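Local structure of MupZ (Pseudomonas fluorescens, 6FXD) at residues A[57-62]-A[70-75]; A[25-30]-A[105-110]. The protein probably acts as an epoxide hydrolase in mupirocin biosynthesis, in a cascade with a Rieske oxygenase that creates oxygen heterocycles. One frame throughout, in Å; residues are numbered along the deposited sequence.

Contact 1: A[57-62]-A[70-75]; sequences CLYYGF and HCREVY
Cys71 places its sulfur in the angle between two aromatic rings, those of Tyr60 and Phe62. SG lies 3.8 Å from the centroid of the Tyr60 ring and equally far from that of the Phe62 ring, in each case over a face. The torsion that sets Cys71 SG anti to its own backbone N (chi1 -164°) swings the sulfur along this face of the sheet to that place. Cys57 SG makes a longer sulfur-aromatic contact with Tyr75, oblique to the ring.

Polar groups share this side of the sheet. Tyr60 and Glu73 run side by side, their ring and carboxylate planes 52° apart. A water bridges Tyr60 OH and Glu73 OE2, while Tyr75 OH donates to Glu73 OE1 over 2.7 Å, so both carboxylate oxygens are engaged.

On the other side Tyr59 slants across Arg72. Its ring and the guanidinium are nearly parallel, 11° apart, with Tyr59 OH over one guanidinium face. The arginine's NH1 bonds to Ala141 O of the second subunit. Next along, Tyr59 CB packs on Val74 CB at 3.8 Å.

The backbones form an antiparallel ladder, with Gly61 and Arg72 exchanging two bonds. Val74 N donates to Tyr59 O at 2.9 Å, but Val74 O is shared: Leu58 N reaches it at 2.8 Å and Tyr59 N more weakly, giving a classic beta bulge. A second water spans Gly61 O and His70 ND1.

Together the segments make a beta hairpin whose Cys57, Tyr60 and Phe62 side rests on helix 37-51, with His84 of helix 78-94 meeting Tyr60 and Tyr75. Strand 70-75 continues the sheet to strand 24-31, and residues 59-62 pair antiparallel with a strand of the second subunit.

Contact 2: A[25-30]-A[105-110]; sequences MAMPYF and EVHGPR
Met25 lies alongside His107 and bends at its last torsion (chi3 64°), which brings the CE methyl over one face of the imidazole, a CH-pi contact 4.2 Å from the ring centroid. Met27, two residues further along the same face, crosses both Glu105 and His107 at a slant. Its CE sits 3.7 Å from His107 NE2 and also touches Glu105 OE1, so the thioether methyl lies against the bond joining histidine and carboxylate.

That bond holds the imidazole in a fixed rotation. His107 NE2 donates to Glu105 OE1 over 2.8 Å, with the oxygen in the ring plane and its anti lone pair in use. OE1 also receives Tyr29 OH of the second subunit, and OE2 is salt-bridged to Arg103. His107 ND1 bonds to Ser63 OG of the second subunit, so both ring nitrogens have partners.

Beneath these side chains the strands are antiparallel. Met25 and His107 exchange two backbone bonds of 2.8 Å each; Met27 and Glu105 form the next hydrogen-bonded pair, with Glu105 N to Met27 O longer at 3.1 Å. Ala26 and Val106, a non-hydrogen-bonded pair between them, face the other side, where Val106 meets Leu116 and Leu120.

The pairing of first and fourth strands is that of a ferredoxin-like sheet, and its Met25, Met27, Glu105 and His107 face, meeting the second subunit, is consistent with a dimeric alpha+beta barrel.

In the fold
Both contacts are buried and belong to one sheet, whose strands 68-75 and 24-31 are neighbours: Glu73 O and Ala26 N lie 2.8 Å apart, probably hydrogen-bonded. Contact 1 is a local hairpin reaching the outermost strand of the chain, whereas contact 2 joins inner strands far apart in sequence and encloses contact 1 in its loop. Their chemistry differs accordingly. On the face where contact 1 sets sulfur, rings and a carboxylate against helices, contact 2 has Ala26 and Val106, the latter against Leu116, Leu120 and Phe127. Both meet the second subunit on the opposite face, contact 1 also through the edge of strand 57-65, contact 2 through a histidine-carboxylate network; His70 packs on Tyr29, linking the two there.

Contact 1: A[57-62]-A[70-75]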
loop_
_atom_site.group_PDB
_atom_site.type_symbol
_atom_site.label_atom_id
_atom_site.label_comp_id
_atom_site.label_asym_id
_atom_site.label_seq_id
_atom_site.Cartn_x
_atom_site.Cartn_y
_atom_site.Cartn_z
ATOM N N CYS A 57 -6.022 -21.704 -7.748
ATOM C CA CYS A 57 -7.106 -21.045 -8.466
ATOM C C CYS A 57 -8.264 -20.752 -7.513
ATOM O O CYS A 57 -8.812 -21.667 -6.894
ATOM C CB CYS A 57 -7.582 -21.874 -9.659
ATOM S SG CYS A 57 -8.899 -21.002 -10.564
ATOM N N LEU A 58 -8.621 -19.473 -7.391
ATOM C CA LEU A 58 -9.703 -19.035 -6.518
ATOM C C LEU A 58 -11.023 -18.821 -7.246
ATOM O O LEU A 58 -12.084 -18.932 -6.622
ATOM C CB LEU A 58 -9.310 -17.728 -5.824
ATOM C CG LEU A 58 -7.970 -17.738 -5.086
ATOM C CD1 LEU A 58 -7.634 -16.338 -4.560
ATOM C CD2 LEU A 58 -7.966 -18.756 -3.957
ATOM N N TYR A 59 -10.984 -18.468 -8.528
ATOM C CA TYR A 59 -12.190 -18.220 -9.302
ATOM C C TYR A 59 -11.869 -18.478 -10.765
ATOM O O TYR A 59 -10.800 -18.098 -11.239
ATOM C CB TYR A 59 -12.618 -16.761 -9.148
ATOM C CG TYR A 59 -13.959 -16.433 -9.741
ATOM C CD1 TYR A 59 -14.084 -16.093 -11.086
ATOM C CD2 TYR A 59 -15.104 -16.417 -8.951
ATOM C CE1 TYR A 59 -15.311 -15.783 -11.638
ATOM C CE2 TYR A 59 -16.330 -16.100 -9.491
ATOM C CZ TYR A 59 -16.431 -15.782 -10.833
ATOM O OH TYR A 59 -17.654 -15.470 -11.374
ATOM N N TYR A 60 -12.792 -19.123 -11.479
ATOM C CA TYR A 60 -12.574 -19.412 -12.897
ATOM C C TYR A 60 -13.958 -19.486 -13.537
ATOM O O TYR A 60 -14.689 -20.463 -13.319
ATOM C CB TYR A 60 -11.822 -20.727 -13.049
ATOM C CG TYR A 60 -11.327 -21.052 -14.436
ATOM C CD1 TYR A 60 -10.166 -20.469 -14.949
ATOM C CD2 TYR A 60 -11.997 -21.986 -15.220
ATOM C CE1 TYR A 60 -9.697 -20.815 -16.215
ATOM C CE2 TYR A 60 -11.553 -22.313 -16.477
ATOM C CZ TYR A 60 -10.405 -21.744 -16.973
ATOM O OH TYR A 60 -9.998 -22.108 -18.234
ATOM N N GLY A 61 -14.325 -18.482 -14.320
ATOM C CA GLY A 61 -15.673 -18.417 -14.862
ATOM C C GLY A 61 -15.724 -17.808 -16.248
ATOM O O GLY A 61 -15.008 -16.847 -16.547
ATOM N N PHE A 62 -16.605 -18.354 -17.089
ATOM C CA PHE A 62 -16.767 -17.928 -18.475
ATOM C C PHE A 62 -18.046 -17.114 -18.636
ATOM O O PHE A 62 -19.111 -17.505 -18.138
ATOM C CB PHE A 62 -16.831 -19.131 -19.425
ATOM C CG PHE A 62 -15.514 -19.819 -19.622
ATOM C CD1 PHE A 62 -14.578 -19.345 -20.553
ATOM C CD2 PHE A 62 -15.193 -20.944 -18.871
ATOM C CE1 PHE A 62 -13.367 -20.006 -20.738
ATOM C CE2 PHE A 62 -13.981 -21.588 -19.045
ATOM C CZ PHE A 62 -13.074 -21.123 -19.968
ATOM N N HIS A 70 -15.328 -14.648 -22.722
ATOM C CA HIS A 70 -14.416 -14.085 -21.731
ATOM C C HIS A 70 -14.232 -15.100 -20.614
ATOM O O HIS A 70 -15.178 -15.816 -20.271
ATOM C CB HIS A 70 -15.026 -12.790 -21.177
ATOM C CG HIS A 70 -14.291 -12.201 -20.017
ATOM N ND1 HIS A 70 -14.570 -12.532 -18.709
ATOM C CD2 HIS A 70 -13.321 -11.256 -19.964
ATOM C CE1 HIS A 70 -13.803 -11.817 -17.901
ATOM N NE2 HIS A 70 -13.024 -11.050 -18.641
ATOM N N CYS A 71 -13.029 -15.163 -20.047
ATOM C CA CYS A 71 -12.798 -15.927 -18.829
ATOM C C CYS A 71 -12.228 -15.002 -17.763
ATOM O O CYS A 71 -11.310 -14.226 -18.045
ATOM C CB CYS A 71 -11.839 -17.090 -19.084
ATOM S SG CYS A 71 -11.887 -18.320 -17.733
ATOM N N ARG A 72 -12.775 -15.072 -16.550
ATOM C CA ARG A 72 -12.230 -14.351 -15.398
ATOM C C ARG A 72 -11.498 -15.391 -14.555
ATOM O O ARG A 72 -12.123 -16.317 -14.033
ATOM C CB ARG A 72 -13.359 -13.699 -14.599
ATOM C CG ARG A 72 -12.861 -12.719 -13.520
ATOM C CD ARG A 72 -13.878 -12.427 -12.419
ATOM N NE ARG A 72 -15.184 -12.124 -12.996
ATOM C CZ ARG A 72 -16.295 -11.910 -12.295
ATOM N NH1 ARG A 72 -16.277 -11.956 -10.969
ATOM N NH2 ARG A 72 -17.433 -11.662 -12.926
ATOM N N GLU A 73 -10.174 -15.274 -14.465
ATOM C CA GLU A 73 -9.329 -16.240 -13.780
ATOM C C GLU A 73 -8.638 -15.523 -12.633
ATOM O O GLU A 73 -7.867 -14.593 -12.867
ATOM C CB GLU A 73 -8.284 -16.786 -14.747
ATOM C CG GLU A 73 -8.821 -17.084 -16.147
ATOM C CD GLU A 73 -7.786 -17.669 -17.093
ATOM O OE1 GLU A 73 -6.637 -17.906 -16.655
ATOM O OE2 GLU A 73 -8.125 -17.873 -18.280
ATOM N N VAL A 74 -8.887 -15.959 -11.408
ATOM C CA VAL A 74 -8.312 -15.328 -10.223
ATOM C C VAL A 74 -7.438 -16.352 -9.515
ATOM O O VAL A 74 -7.913 -17.445 -9.179
ATOM C CB VAL A 74 -9.401 -14.769 -9.291
ATOM C CG1 VAL A 74 -8.745 -14.063 -8.118
ATOM C CG2 VAL A 74 -10.323 -13.811 -10.065
ATOM N N TYR A 75 -6.169 -16.001 -9.284
ATOM C CA TYR A 75 -5.196 -16.898 -8.681
ATOM C C TYR A 75 -4.633 -16.264 -7.420
ATOM O O TYR A 75 -4.543 -15.042 -7.316
ATOM C CB TYR A 75 -4.043 -17.209 -9.657
ATOM C CG TYR A 75 -4.562 -17.798 -10.949
ATOM C CD1 TYR A 75 -4.880 -19.152 -11.044
ATOM C CD2 TYR A 75 -4.786 -16.994 -12.060
ATOM C CE1 TYR A 75 -5.392 -19.687 -12.212
ATOM C CE2 TYR A 75 -5.300 -17.514 -13.227
ATOM C CZ TYR A 75 -5.588 -18.866 -13.312
ATOM O OH TYR A 75 -6.100 -19.384 -14.476
HETATM O O HOH W 1 -7.744 -20.563 -19.217
HETATM O O HOH W 2 -16.120 -14.350 -17.196
#

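Contact 2: A[25-30]-A[105-110]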
loop_
_atom_site.group_PDB
_atom_site.type_symbol
_atom_site.label_atom_id
_atom_site.label_comp_id
_atom_site.label_asym_id
_atom_site.label_seq_id
_atom_site.Cartn_x
_atom_site.Cartn_y
_atom_site.Cartn_z
ATOM N N MET A 25 -5.168 -11.642 -11.547
ATOM C CA MET A 25 -6.329 -11.973 -12.364
ATOM C C MET A 25 -5.926 -11.944 -13.831
ATOM O O MET A 25 -5.293 -10.985 -14.285
ATOM C CB MET A 25 -7.473 -10.985 -12.130
ATOM C CG MET A 25 -8.761 -11.344 -12.907
ATOM S SD MET A 25 -10.129 -10.161 -12.665
ATOM C CE MET A 25 -9.451 -8.642 -13.386
ATOM N N ALA A 26 -6.271 -13.001 -14.565
ATOM C CA ALA A 26 -6.052 -13.071 -16.000
ATOM C C ALA A 26 -7.405 -13.042 -16.696
ATOM O O ALA A 26 -8.370 -13.645 -16.212
ATOM C CB ALA A 26 -5.328 -14.360 -16.379
ATOM N N MET A 27 -7.492 -12.331 -17.818
ATOM C CA MET A 27 -8.739 -12.236 -18.577
ATOM C C MET A 27 -8.459 -12.364 -20.068
ATOM O O MET A 27 -8.144 -11.364 -20.731
ATOM C CB MET A 27 -9.466 -10.919 -18.312
ATOM C CG MET A 27 -9.866 -10.711 -16.855
ATOM S SD MET A 27 -11.030 -9.379 -16.605
ATOM C CE MET A 27 -10.050 -7.980 -17.201
ATOM N N PRO A 28 -8.568 -13.560 -20.633
ATOM C CA PRO A 28 -8.616 -13.678 -22.093
ATOM C C PRO A 28 -9.997 -13.330 -22.622
ATOM O O PRO A 28 -11.015 -13.667 -22.008
ATOM C CB PRO A 28 -8.350 -15.165 -22.315
ATOM C CG PRO A 28 -8.932 -15.800 -21.081
ATOM C CD PRO A 28 -8.627 -14.866 -19.953
ATOM N N TYR A 29 -10.019 -12.629 -23.761
ATOM C CA TYR A 29 -11.230 -12.307 -24.507
ATOM C C TYR A 29 -11.173 -13.086 -25.815
ATOM O O TYR A 29 -10.159 -13.032 -26.524
ATOM C CB TYR A 29 -11.343 -10.795 -24.792
ATOM C CG TYR A 29 -11.642 -9.990 -23.555
ATOM C CD1 TYR A 29 -10.641 -9.729 -22.635
ATOM C CD2 TYR A 29 -12.926 -9.499 -23.294
ATOM C CE1 TYR A 29 -10.894 -8.952 -21.493
ATOM C CE2 TYR A 29 -13.191 -8.747 -22.146
ATOM C CZ TYR A 29 -12.167 -8.476 -21.257
ATOM O OH TYR A 29 -12.414 -7.747 -20.115
ATOM N N PHE A 30 -12.249 -13.797 -26.130
ATOM C CA PHE A 30 -12.292 -14.713 -27.263
ATOM C C PHE A 30 -13.217 -14.183 -28.348
ATOM O O PHE A 30 -14.313 -13.693 -28.058
ATOM C CB PHE A 30 -12.798 -16.099 -26.855
ATOM C CG PHE A 30 -12.030 -16.725 -25.733
ATOM C CD1 PHE A 30 -12.356 -16.478 -24.409
ATOM C CD2 PHE A 30 -11.002 -17.628 -25.997
ATOM C CE1 PHE A 30 -11.660 -17.074 -23.373
ATOM C CE2 PHE A 30 -10.307 -18.236 -24.956
ATOM C CZ PHE A 30 -10.631 -17.949 -23.650
ATOM N N GLU A 105 -5.509 -9.761 -20.755
ATOM C CA GLU A 105 -5.119 -8.825 -19.706
ATOM C C GLU A 105 -4.697 -9.579 -18.458
ATOM O O GLU A 105 -5.279 -10.605 -18.111
ATOM C CB GLU A 105 -6.277 -7.910 -19.309
ATOM C CG GLU A 105 -6.778 -7.086 -20.433
ATOM C CD GLU A 105 -7.814 -6.052 -20.012
ATOM O OE1 GLU A 105 -8.090 -5.887 -18.797
ATOM O OE2 GLU A 105 -8.376 -5.419 -20.920
ATOM N N VAL A 106 -3.703 -9.042 -17.759
ATOM C CA VAL A 106 -3.251 -9.605 -16.494
ATOM C C VAL A 106 -3.189 -8.461 -15.496
ATOM O O VAL A 106 -2.498 -7.466 -15.740
ATOM C CB VAL A 106 -1.880 -10.288 -16.624
ATOM C CG1 VAL A 106 -1.444 -10.813 -15.275
ATOM C CG2 VAL A 106 -1.951 -11.446 -17.632
ATOM N N HIS A 107 -3.894 -8.599 -14.377
ATOM C CA HIS A 107 -3.951 -7.577 -13.337
ATOM C C HIS A 107 -3.393 -8.133 -12.039
ATOM O O HIS A 107 -3.705 -9.264 -11.663
ATOM C CB HIS A 107 -5.395 -7.155 -13.069
ATOM C CG HIS A 107 -6.093 -6.573 -14.256
ATOM N ND1 HIS A 107 -6.556 -5.273 -14.276
ATOM C CD2 HIS A 107 -6.404 -7.101 -15.461
ATOM C CE1 HIS A 107 -7.141 -5.034 -15.437
ATOM N NE2 HIS A 107 -7.049 -6.123 -16.179
ATOM N N GLY A 108 -2.608 -7.322 -11.335
ATOM C CA GLY A 108 -2.027 -7.733 -10.077
ATOM C C GLY A 108 -0.956 -6.766 -9.618
ATOM O O GLY A 108 -0.629 -5.815 -10.331
ATOM N N PRO A 109 -0.396 -6.983 -8.430
ATOM C CA PRO A 109 0.638 -6.065 -7.931
ATOM C C PRO A 109 1.937 -6.207 -8.716
ATOM O O PRO A 109 2.232 -7.248 -9.314
ATOM C CB PRO A 109 0.826 -6.486 -6.470
ATOM C CG PRO A 109 0.432 -7.943 -6.457
ATOM C CD PRO A 109 -0.677 -8.078 -7.478
ATOM N N ARG A 110 2.728 -5.133 -8.692
ATOM C CA ARG A 110 3.937 -5.074 -9.516
ATOM C C ARG A 110 4.867 -6.258 -9.251
ATOM O O ARG A 110 5.399 -6.860 -10.192
ATOM C CB ARG A 110 4.668 -3.748 -9.281
ATOM C CG ARG A 110 6.011 -3.665 -10.008
ATOM C CD ARG A 110 6.738 -2.377 -9.683
ATOM N NE ARG A 110 5.951 -1.219 -10.088
ATOM C CZ ARG A 110 6.301 0.041 -9.852
ATOM N NH1 ARG A 110 7.431 0.307 -9.210
ATOM N NH2 ARG A 110 5.522 1.035 -10.256
#